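Side-chain contact in putative outer membrane protein (LpxR) (Salmonella typhimurium, PDB 3FID), which removes acyl chains from lipid A as a lipopolysaccharide-modifying enzyme of the outer membrane: residues A[89-92]-A[98-101]. Numbering follows the deposited sequence.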
ATOM      1  N   TRP A  89       2.620  -7.944  14.563  1.00 19.95           N
ATOM      2  CA  TRP A  89       1.644  -8.202  15.620  1.00 19.98           C
ATOM      3  C   TRP A  89       0.461  -7.236  15.428  1.00 18.55           C
ATOM      4  O   TRP A  89       0.671  -6.048  15.257  1.00 18.79           O
ATOM      5  CB  TRP A  89       2.338  -7.972  16.973  1.00 22.19           C
ATOM      6  CG  TRP A  89       1.482  -8.213  18.158  1.00 25.12           C
ATOM      7  CD1 TRP A  89       0.934  -7.270  18.993  1.00 27.85           C
ATOM      8  CD2 TRP A  89       1.092  -9.485  18.674  1.00 27.26           C
ATOM      9  NE1 TRP A  89       0.207  -7.890  19.996  1.00 27.59           N
ATOM     10  CE2 TRP A  89       0.288  -9.247  19.819  1.00 28.16           C
ATOM     11  CE3 TRP A  89       1.332 -10.807  18.271  1.00 28.94           C
ATOM     12  CZ2 TRP A  89      -0.269 -10.282  20.572  1.00 28.20           C
ATOM     13  CZ3 TRP A  89       0.759 -11.850  19.016  1.00 28.82           C
ATOM     14  CH2 TRP A  89      -0.022 -11.577  20.164  1.00 27.53           C
ATOM     15  N   ASN A  90      -0.763  -7.742  15.412  1.00 17.54           N
ATOM     16  CA  ASN A  90      -1.984  -6.918  15.237  1.00 17.38           C
ATOM     17  C   ASN A  90      -2.950  -7.255  16.367  1.00 17.71           C
ATOM     18  O   ASN A  90      -3.377  -8.394  16.463  1.00 17.05           O
ATOM     19  CB  ASN A  90      -2.639  -7.250  13.886  1.00 17.64           C
ATOM     20  CG  ASN A  90      -3.880  -6.392  13.580  1.00 17.82           C
ATOM     21  OD1 ASN A  90      -4.091  -5.334  14.155  1.00 18.26           O
ATOM     22  ND2 ASN A  90      -4.675  -6.850  12.652  1.00 16.46           N
ATOM     23  N   SER A  91      -3.283  -6.299  17.237  1.00 18.06           N
ATOM     24  CA  SER A  91      -3.998  -6.666  18.455  1.00 19.14           C
ATOM     25  C   SER A  91      -5.023  -5.631  18.927  1.00 19.48           C
ATOM     26  O   SER A  91      -4.768  -4.439  18.891  1.00 17.15           O
ATOM     27  CB  SER A  91      -2.992  -6.913  19.572  1.00 19.77           C
ATOM     28  OG  SER A  91      -3.673  -7.227  20.763  1.00 22.95           O
ATOM     29  N   LEU A  92      -6.186  -6.116  19.355  1.00 20.65           N
ATOM     30  CA  LEU A  92      -7.108  -5.284  20.120  1.00 23.09           C
ATOM     31  C   LEU A  92      -6.624  -5.284  21.573  1.00 24.63           C
ATOM     32  O   LEU A  92      -6.749  -6.292  22.272  1.00 25.76           O
ATOM     33  CB  LEU A  92      -8.545  -5.805  20.010  1.00 22.55           C
ATOM     34  CG  LEU A  92      -9.147  -5.860  18.596  1.00 22.74           C
ATOM     35  CD1 LEU A  92     -10.609  -6.224  18.670  1.00 24.54           C
ATOM     36  CD2 LEU A  92      -8.990  -4.541  17.848  1.00 23.08           C
ATOM     37  N   ARG A  98      -6.941  -0.447  19.052  1.00 19.15           N
ATOM     38  CA  ARG A  98      -6.180  -1.419  18.272  1.00 17.92           C
ATOM     39  C   ARG A  98      -4.735  -0.931  18.103  1.00 17.95           C
ATOM     40  O   ARG A  98      -4.501   0.255  17.889  1.00 17.23           O
ATOM     41  CB  ARG A  98      -6.832  -1.674  16.905  1.00 17.84           C
ATOM     42  CG  ARG A  98      -5.979  -2.545  15.956  1.00 18.01           C
ATOM     43  CD  ARG A  98      -6.589  -2.651  14.563  1.00 16.93           C
ATOM     44  NE  ARG A  98      -7.841  -3.414  14.526  1.00 16.88           N
ATOM     45  CZ  ARG A  98      -7.934  -4.741  14.566  1.00 17.04           C
ATOM     46  NH1 ARG A  98      -9.132  -5.314  14.499  1.00 13.16           N
ATOM     47  NH2 ARG A  98      -6.847  -5.502  14.720  1.00 15.86           N
ATOM     48  N   TYR A  99      -3.760  -1.835  18.232  1.00 18.52           N
ATOM     49  CA  TYR A  99      -2.381  -1.484  17.861  1.00 19.13           C
ATOM     50  C   TYR A  99      -1.702  -2.562  17.001  1.00 18.80           C
ATOM     51  O   TYR A  99      -2.097  -3.738  17.000  1.00 17.55           O
ATOM     52  CB  TYR A  99      -1.535  -1.118  19.084  1.00 22.15           C
ATOM     53  CG  TYR A  99      -1.188  -2.303  19.945  1.00 24.56           C
ATOM     54  CD1 TYR A  99       0.035  -2.955  19.791  1.00 26.31           C
ATOM     55  CD2 TYR A  99      -2.092  -2.782  20.902  1.00 25.91           C
ATOM     56  CE1 TYR A  99       0.360  -4.073  20.575  1.00 28.88           C
ATOM     57  CE2 TYR A  99      -1.793  -3.904  21.677  1.00 27.32           C
ATOM     58  CZ  TYR A  99      -0.564  -4.536  21.511  1.00 27.37           C
ATOM     59  OH  TYR A  99      -0.240  -5.624  22.279  1.00 27.25           O
ATOM     60  N   ARG A 100      -0.668  -2.131  16.281  1.00 18.22           N
ATOM     61  CA  ARG A 100       0.104  -3.003  15.406  1.00 18.12           C
ATOM     62  C   ARG A 100       1.562  -2.665  15.532  1.00 17.62           C
ATOM     63  O   ARG A 100       1.920  -1.504  15.693  1.00 15.74           O
ATOM     64  CB  ARG A 100      -0.315  -2.822  13.953  1.00 18.92           C
ATOM     65  CG  ARG A 100      -1.632  -3.424  13.642  1.00 21.53           C
ATOM     66  CD  ARG A 100      -1.650  -3.867  12.215  1.00 26.39           C
ATOM     67  NE  ARG A 100      -2.287  -2.876  11.410  1.00 26.64           N
ATOM     68  CZ  ARG A 100      -1.909  -2.582  10.172  1.00 25.32           C
ATOM     69  NH1 ARG A 100      -0.877  -3.196   9.577  1.00 24.04           N
ATOM     70  NH2 ARG A 100      -2.564  -1.645   9.547  1.00 18.60           N
ATOM     71  N   LEU A 101       2.406  -3.689  15.454  1.00 17.65           N
ATOM     72  CA  LEU A 101       3.850  -3.509  15.575  1.00 17.95           C
ATOM     73  C   LEU A 101       4.482  -4.479  14.604  1.00 18.24           C
ATOM     74  O   LEU A 101       4.191  -5.657  14.666  1.00 17.88           O
ATOM     75  CB  LEU A 101       4.314  -3.844  17.003  1.00 18.33           C
ATOM     76  CG  LEU A 101       4.019  -2.829  18.109  1.00 20.45           C
ATOM     77  CD1 LEU A 101       4.281  -3.461  19.476  1.00 23.30           C
ATOM     78  CD2 LEU A 101       4.889  -1.606  17.888  1.00 21.64           C
TER
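Trp89 and Tyr99 meet on the outer face of a beta hairpin, where the indole NE1 gives its hydrogen to Tyr99 OH (3.2 Å), a somewhat bent bond (145°) to an acceptor tilted slightly from the indole plane. The tyrosine reaches it because CG stands between the backbone N and carbonyl carbon (chi1 72°), leaning the ring over the neighbouring strand; Ser91 CB then lies under one ring face, 4.2 Å from its centroid. Serine is small enough to fit there, and its OG bonds to Ser49 on the next strand. The backbones are held by paired bonds between Trp89 and Leu101 and between Ser91 and Tyr99, the latter with Ser91 N to Tyr99 O at 2.8 Å.

The other face carries Asn90, Arg98 and Arg100, with Leu92 among them. Arg98 NH2 reaches Asn90 OD1 at 2.8 Å, from above the amide plane, and also bonds to His209, while Arg98 NE is taken by Ser195. Asn90, offering both an acceptor and a donor, passes its ND2 to Asp196. Leu92 CD2 lies over the centre of the Arg98 guanidinium, 3.4 Å above its plane, leaving the edges for polar partners. Arg100 packs CG against Asn90 OD1 (3.2 Å) but sends its guanidinium to Glu88 and the carbonyls of Leu202 and Asn197.

A mainly apolar, aromatic face, consistent with one turned to the membrane, backed by a buried polar network that probably faces the barrel interior, is characteristic of antiparallel hairpins in outer-membrane beta-barrels.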